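Local coordinates for protein alpha-1,2-mannosidase (Bacteroides thetaiotaomicron, PDB 2WW2) that hydrolyses alpha-mannosides with inversion at the anomeric carbon, as a calcium-dependent glycoside hydrolase of family 92, at residues A[422-427]-A[453-458]; A[524-527]-A[532-535]. All blocks are in the same frame, centred on the assembly; numbering follows the deposited sequence.

Contact 1: A[422-427]-A[453-458]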
loop_
_atom_site.group_PDB
_atom_site.type_symbol
_atom_site.label_atom_id
_atom_site.label_comp_id
_atom_site.label_asym_id
_atom_site.label_seq_id
_atom_site.Cartn_x
_atom_site.Cartn_y
_atom_site.Cartn_z
ATOM N N VAL A 422 -31.920 -17.471 1.362
ATOM C CA VAL A 422 -32.727 -18.562 1.928
ATOM C C VAL A 422 -32.920 -19.643 0.868
ATOM O O VAL A 422 -33.585 -19.420 -0.150
ATOM C CB VAL A 422 -34.116 -18.089 2.449
ATOM C CG1 VAL A 422 -34.913 -19.266 3.014
ATOM C CG2 VAL A 422 -33.957 -16.974 3.510
ATOM N N GLY A 423 -32.367 -20.825 1.122
ATOM C CA GLY A 423 -32.247 -21.835 0.074
ATOM C C GLY A 423 -30.943 -21.586 -0.685
ATOM O O GLY A 423 -29.975 -21.096 -0.106
ATOM N N ARG A 424 -30.924 -21.888 -1.983
ATOM C CA ARG A 424 -29.688 -21.836 -2.751
ATOM C C ARG A 424 -29.794 -20.932 -3.977
ATOM O O ARG A 424 -30.273 -21.340 -5.033
ATOM C CB ARG A 424 -29.258 -23.246 -3.191
ATOM C CG ARG A 424 -27.928 -23.268 -3.971
ATOM C CD ARG A 424 -27.436 -24.711 -4.211
ATOM N NE ARG A 424 -26.798 -25.246 -3.009
ATOM C CZ ARG A 424 -25.926 -26.259 -3.000
ATOM N NH1 ARG A 424 -25.596 -26.887 -4.132
ATOM N NH2 ARG A 424 -25.387 -26.649 -1.854
ATOM N N ASP A 425 -29.329 -19.700 -3.835
ATOM C CA ASP A 425 -29.343 -18.777 -4.963
ATOM C C ASP A 425 -28.468 -19.341 -6.093
ATOM O O ASP A 425 -27.304 -19.708 -5.875
ATOM C CB ASP A 425 -28.816 -17.411 -4.513
ATOM C CG ASP A 425 -29.128 -16.309 -5.511
ATOM O OD1 ASP A 425 -30.120 -16.449 -6.265
ATOM O OD2 ASP A 425 -28.386 -15.303 -5.532
ATOM N N GLY A 426 -29.035 -19.411 -7.289
ATOM C CA GLY A 426 -28.304 -19.924 -8.445
ATOM C C GLY A 426 -28.264 -21.439 -8.586
ATOM O O GLY A 426 -27.429 -21.960 -9.316
ATOM N N PHE A 427 -29.161 -22.156 -7.914
ATOM C CA PHE A 427 -29.031 -23.620 -7.878
ATOM C C PHE A 427 -29.207 -24.237 -9.259
ATOM O O PHE A 427 -28.585 -25.250 -9.578
ATOM C CB PHE A 427 -29.978 -24.269 -6.851
ATOM C CG PHE A 427 -31.409 -24.234 -7.242
ATOM C CD1 PHE A 427 -31.959 -25.267 -7.982
ATOM C CD2 PHE A 427 -32.210 -23.161 -6.886
ATOM C CE1 PHE A 427 -33.282 -25.236 -8.349
ATOM C CE2 PHE A 427 -33.533 -23.126 -7.245
ATOM C CZ PHE A 427 -34.073 -24.169 -7.982
ATOM N N TYR A 453 -18.919 -27.220 -0.545
ATOM C CA TYR A 453 -18.771 -27.672 0.842
ATOM C C TYR A 453 -20.082 -28.229 1.426
ATOM O O TYR A 453 -20.097 -29.304 2.067
ATOM C CB TYR A 453 -18.261 -26.516 1.717
ATOM C CG TYR A 453 -18.365 -26.816 3.212
ATOM C CD1 TYR A 453 -17.599 -27.814 3.796
ATOM C CD2 TYR A 453 -19.247 -26.094 4.030
ATOM C CE1 TYR A 453 -17.694 -28.086 5.162
ATOM C CE2 TYR A 453 -19.353 -26.364 5.381
ATOM C CZ TYR A 453 -18.571 -27.350 5.942
ATOM O OH TYR A 453 -18.684 -27.628 7.276
ATOM N N ALA A 454 -21.179 -27.506 1.228
ATOM C CA ALA A 454 -22.460 -27.966 1.754
ATOM C C ALA A 454 -22.837 -29.284 1.081
ATOM O O ALA A 454 -23.400 -30.176 1.709
ATOM C CB ALA A 454 -23.565 -26.913 1.514
ATOM N N ASP A 455 -22.535 -29.404 -0.203
ATOM C CA ASP A 455 -22.853 -30.638 -0.897
ATOM C C ASP A 455 -22.008 -31.800 -0.361
ATOM O O ASP A 455 -22.493 -32.931 -0.233
ATOM C CB ASP A 455 -22.675 -30.461 -2.411
ATOM C CG ASP A 455 -23.738 -29.560 -3.010
ATOM O OD1 ASP A 455 -24.851 -29.485 -2.419
ATOM O OD2 ASP A 455 -23.482 -28.942 -4.075
ATOM N N TRP A 456 -20.740 -31.534 -0.061
ATOM C CA TRP A 456 -19.916 -32.549 0.610
ATOM C C TRP A 456 -20.573 -32.949 1.952
ATOM O O TRP A 456 -20.676 -34.142 2.273
ATOM C CB TRP A 456 -18.467 -32.047 0.786
ATOM C CG TRP A 456 -17.628 -32.946 1.632
ATOM C CD1 TRP A 456 -16.870 -34.010 1.216
ATOM C CD2 TRP A 456 -17.472 -32.872 3.051
ATOM N NE1 TRP A 456 -16.250 -34.606 2.297
ATOM C CE2 TRP A 456 -16.598 -33.917 3.433
ATOM C CE3 TRP A 456 -17.969 -32.010 4.033
ATOM C CZ2 TRP A 456 -16.227 -34.133 4.758
ATOM C CZ3 TRP A 456 -17.597 -32.220 5.349
ATOM C CH2 TRP A 456 -16.742 -33.282 5.702
ATOM N N CYS A 457 -21.053 -31.975 2.731
ATOM C CA CYS A 457 -21.720 -32.321 4.011
ATOM C C CYS A 457 -22.931 -33.232 3.782
ATOM O O CYS A 457 -23.148 -34.189 4.525
ATOM C CB CYS A 457 -22.204 -31.076 4.762
ATOM S SG CYS A 457 -20.893 -30.061 5.402
ATOM N N ILE A 458 -23.733 -32.921 2.765
ATOM C CA ILE A 458 -24.927 -33.729 2.497
ATOM C C ILE A 458 -24.539 -35.133 2.057
ATOM O O ILE A 458 -25.190 -36.117 2.445
ATOM C CB ILE A 458 -25.865 -33.064 1.458
ATOM C CG1 ILE A 458 -26.461 -31.788 2.070
ATOM C CG2 ILE A 458 -26.979 -34.047 1.005
ATOM C CD1 ILE A 458 -27.163 -30.874 1.018
#
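The nearest CA atoms across the contact, those of R424 and A454, are still 10.5 Å apart, so a loop ahead of helix 427-433 meets helix 444-465 through one long side chain. The arginine spans that gap. Its CG lies anti to the backbone N (chi1 -178°), which starts the chain toward the helix, and a bend at chi3 then brings the guanidinium to the carboxylate of D455. The grip is end-on, with one terminal nitrogen for each oxygen. R424 NH1 donates to D455 OD2 at 2.9 Å in a nearly straight bond (172°), arriving on the syn side of the carboxylate. R424 NH2 reaches D455 OD1 at 2.9 Å along a more bent path, from above the carboxylate plane, in keeping with the 47° between the two flat groups. A weak third bond, R424 NH1 to D455 OD1 at 3.2 Å, completes a salt bridge buried in the protein. The methyl of A454 lies at the guanidinium edge, its CB 3.8 Å from R424 NH2. Within the (alpha/alpha)6-barrel catalytic domain of family 92, the pair thus pins an inter-helix connection to a neighbouring long helix. Y430 serves both partners, with its hydroxyl hydrogen-bonded to D455 OD2 and its ring in a cation-pi contact with R424. A leucine in place of this arginine would probably leave the buried carboxylate of D455 without its positive mate and the loop without this tie. Close by, D425 forms salt bridges with K447 and R415, the former on the same helix as D455. The loop closes in a type II turn from R424 to F427, with G426 at its third position and at the N-cap of the next helix.

Contact 2: A[524-527]-A[532-535]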
loop_
_atom_site.group_PDB
_atom_site.type_symbol
_atom_site.label_atom_id
_atom_site.label_comp_id
_atom_site.label_asym_id
_atom_site.label_seq_id
_atom_site.Cartn_x
_atom_site.Cartn_y
_atom_site.Cartn_z
ATOM N N TRP A 524 -8.696 -20.132 -0.821
ATOM C CA TRP A 524 -8.459 -21.088 0.272
ATOM C C TRP A 524 -9.709 -21.787 0.784
ATOM O O TRP A 524 -9.635 -22.646 1.667
ATOM C CB TRP A 524 -7.764 -20.373 1.440
ATOM C CG TRP A 524 -6.459 -19.803 0.983
ATOM C CD1 TRP A 524 -6.205 -18.499 0.637
ATOM C CD2 TRP A 524 -5.243 -20.524 0.755
ATOM N NE1 TRP A 524 -4.897 -18.373 0.228
ATOM C CE2 TRP A 524 -4.287 -19.594 0.290
ATOM C CE3 TRP A 524 -4.865 -21.860 0.913
ATOM C CZ2 TRP A 524 -2.978 -19.954 -0.015
ATOM C CZ3 TRP A 524 -3.557 -22.222 0.597
ATOM C CH2 TRP A 524 -2.629 -21.265 0.145
ATOM N N SER A 525 -10.866 -21.412 0.248
ATOM C CA SER A 525 -12.137 -21.904 0.782
ATOM C C SER A 525 -12.449 -23.321 0.292
ATOM O O SER A 525 -13.455 -23.555 -0.403
ATOM C CB SER A 525 -13.286 -20.939 0.434
ATOM O OG SER A 525 -14.458 -21.271 1.152
ATOM N N VAL A 526 -11.577 -24.261 0.658
ATOM C CA VAL A 526 -11.760 -25.664 0.294
ATOM C C VAL A 526 -11.375 -26.506 1.511
ATOM O O VAL A 526 -10.424 -27.275 1.477
ATOM C CB VAL A 526 -10.886 -26.053 -0.927
ATOM C CG1 VAL A 526 -11.294 -27.437 -1.485
ATOM C CG2 VAL A 526 -11.015 -24.992 -2.028
ATOM N N PHE A 527 -12.107 -26.359 2.597
ATOM C CA PHE A 527 -11.689 -27.038 3.815
ATOM C C PHE A 527 -12.078 -28.513 3.879
ATOM O O PHE A 527 -11.571 -29.228 4.718
ATOM C CB PHE A 527 -12.133 -26.283 5.072
ATOM C CG PHE A 527 -13.260 -25.338 4.840
ATOM C CD1 PHE A 527 -14.571 -25.773 4.963
ATOM C CD2 PHE A 527 -13.013 -24.024 4.500
ATOM C CE1 PHE A 527 -15.617 -24.902 4.748
ATOM C CE2 PHE A 527 -14.075 -23.130 4.277
ATOM C CZ PHE A 527 -15.371 -23.585 4.408
ATOM N N GLY A 532 -6.910 -31.787 -2.371
ATOM C CA GLY A 532 -7.347 -31.447 -3.727
ATOM C C GLY A 532 -6.979 -30.015 -4.096
ATOM O O GLY A 532 -6.672 -29.718 -5.252
ATOM N N LEU A 533 -7.029 -29.101 -3.129
ATOM C CA LEU A 533 -6.588 -27.740 -3.406
ATOM C C LEU A 533 -5.088 -27.713 -3.723
ATOM O O LEU A 533 -4.658 -27.041 -4.670
ATOM C CB LEU A 533 -6.932 -26.781 -2.252
ATOM C CG LEU A 533 -6.574 -25.305 -2.496
ATOM C CD1 LEU A 533 -7.307 -24.784 -3.745
ATOM C CD2 LEU A 533 -6.915 -24.448 -1.286
ATOM N N SER A 534 -4.286 -28.445 -2.948
ATOM C CA SER A 534 -2.857 -28.463 -3.219
ATOM C C SER A 534 -2.595 -29.041 -4.607
ATOM O O SER A 534 -1.674 -28.604 -5.288
ATOM C CB SER A 534 -2.064 -29.214 -2.151
ATOM O OG SER A 534 -2.072 -30.598 -2.396
ATOM N N GLU A 535 -3.411 -29.997 -5.036
ATOM C CA GLU A 535 -3.278 -30.541 -6.390
ATOM C C GLU A 535 -3.478 -29.451 -7.434
ATOM O O GLU A 535 -2.734 -29.370 -8.411
ATOM C CB GLU A 535 -4.292 -31.655 -6.656
ATOM C CG GLU A 535 -3.983 -32.958 -5.968
ATOM C CD GLU A 535 -5.094 -33.988 -6.148
ATOM O OE1 GLU A 535 -4.938 -35.108 -5.615
ATOM O OE2 GLU A 535 -6.123 -33.674 -6.809
#
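L533 inserts its two methyl groups against W524 and V526, one branch to each residue, and in doing so joins helix 530-537 to the loop that leads into it. The CD2 methyl of L533 lies 4.0 Å from CE3 of the W524 indole, on the six-membered ring, and equally close to that residue's own CA. The same methyl therefore packs on both the backbone and the ring of the tryptophan, and the two side chains cross at about a right angle. The other methyl, L533 CD1, meets CG2 of V526 at 4.1 Å. The first torsion of the leucine (CG anti to the backbone N, chi1 -177°) carries the fork off the helix toward the loop, and the second (59°) sets one methyl on each neighbour. W524 shows how a side chain can return to a contact, since its CB points away from the helix whereas the benzo ring swings back to it. The backbones themselves are near, with V526 CA and L533 CA 6.7 Å apart. An inverse gamma turn centred on S525, closed by a bond of 2.7 Å from V526 N to W524 O, folds the loop tightly between the two apolar residues and brings both within reach of the same leucine. Here the helix packs on the segment that leads into it, closing a connection in the (alpha/alpha)6-barrel domain of the family. Further apolar contacts come from L547 and M550 of helix 540-551, which together with V587 and L593 touch the indole, while Y481 touches V526. With no hydrogen bond between the segments, their union rests on shape and on the burial of hydrocarbon rather than on directed polar bonds.

The two contacts follow one another along the chain, and their centres are 18 Å apart on the same side of the molecule, within the catalytic domain. One is polar and the other apolar, but they are joined by an aromatic pair: Y453, on the helix of contact 1, meets F527, from the loop of contact 2, edge-to-face, with Y453 CD1 3.6 Å from F527 CE1. F335 packs against both rings, so a third aromatic residue takes part where helix 444-465 adjoins the loop before helix 530-537. None of the residues of either contact is among the sodium ligands, such as D627 and E105.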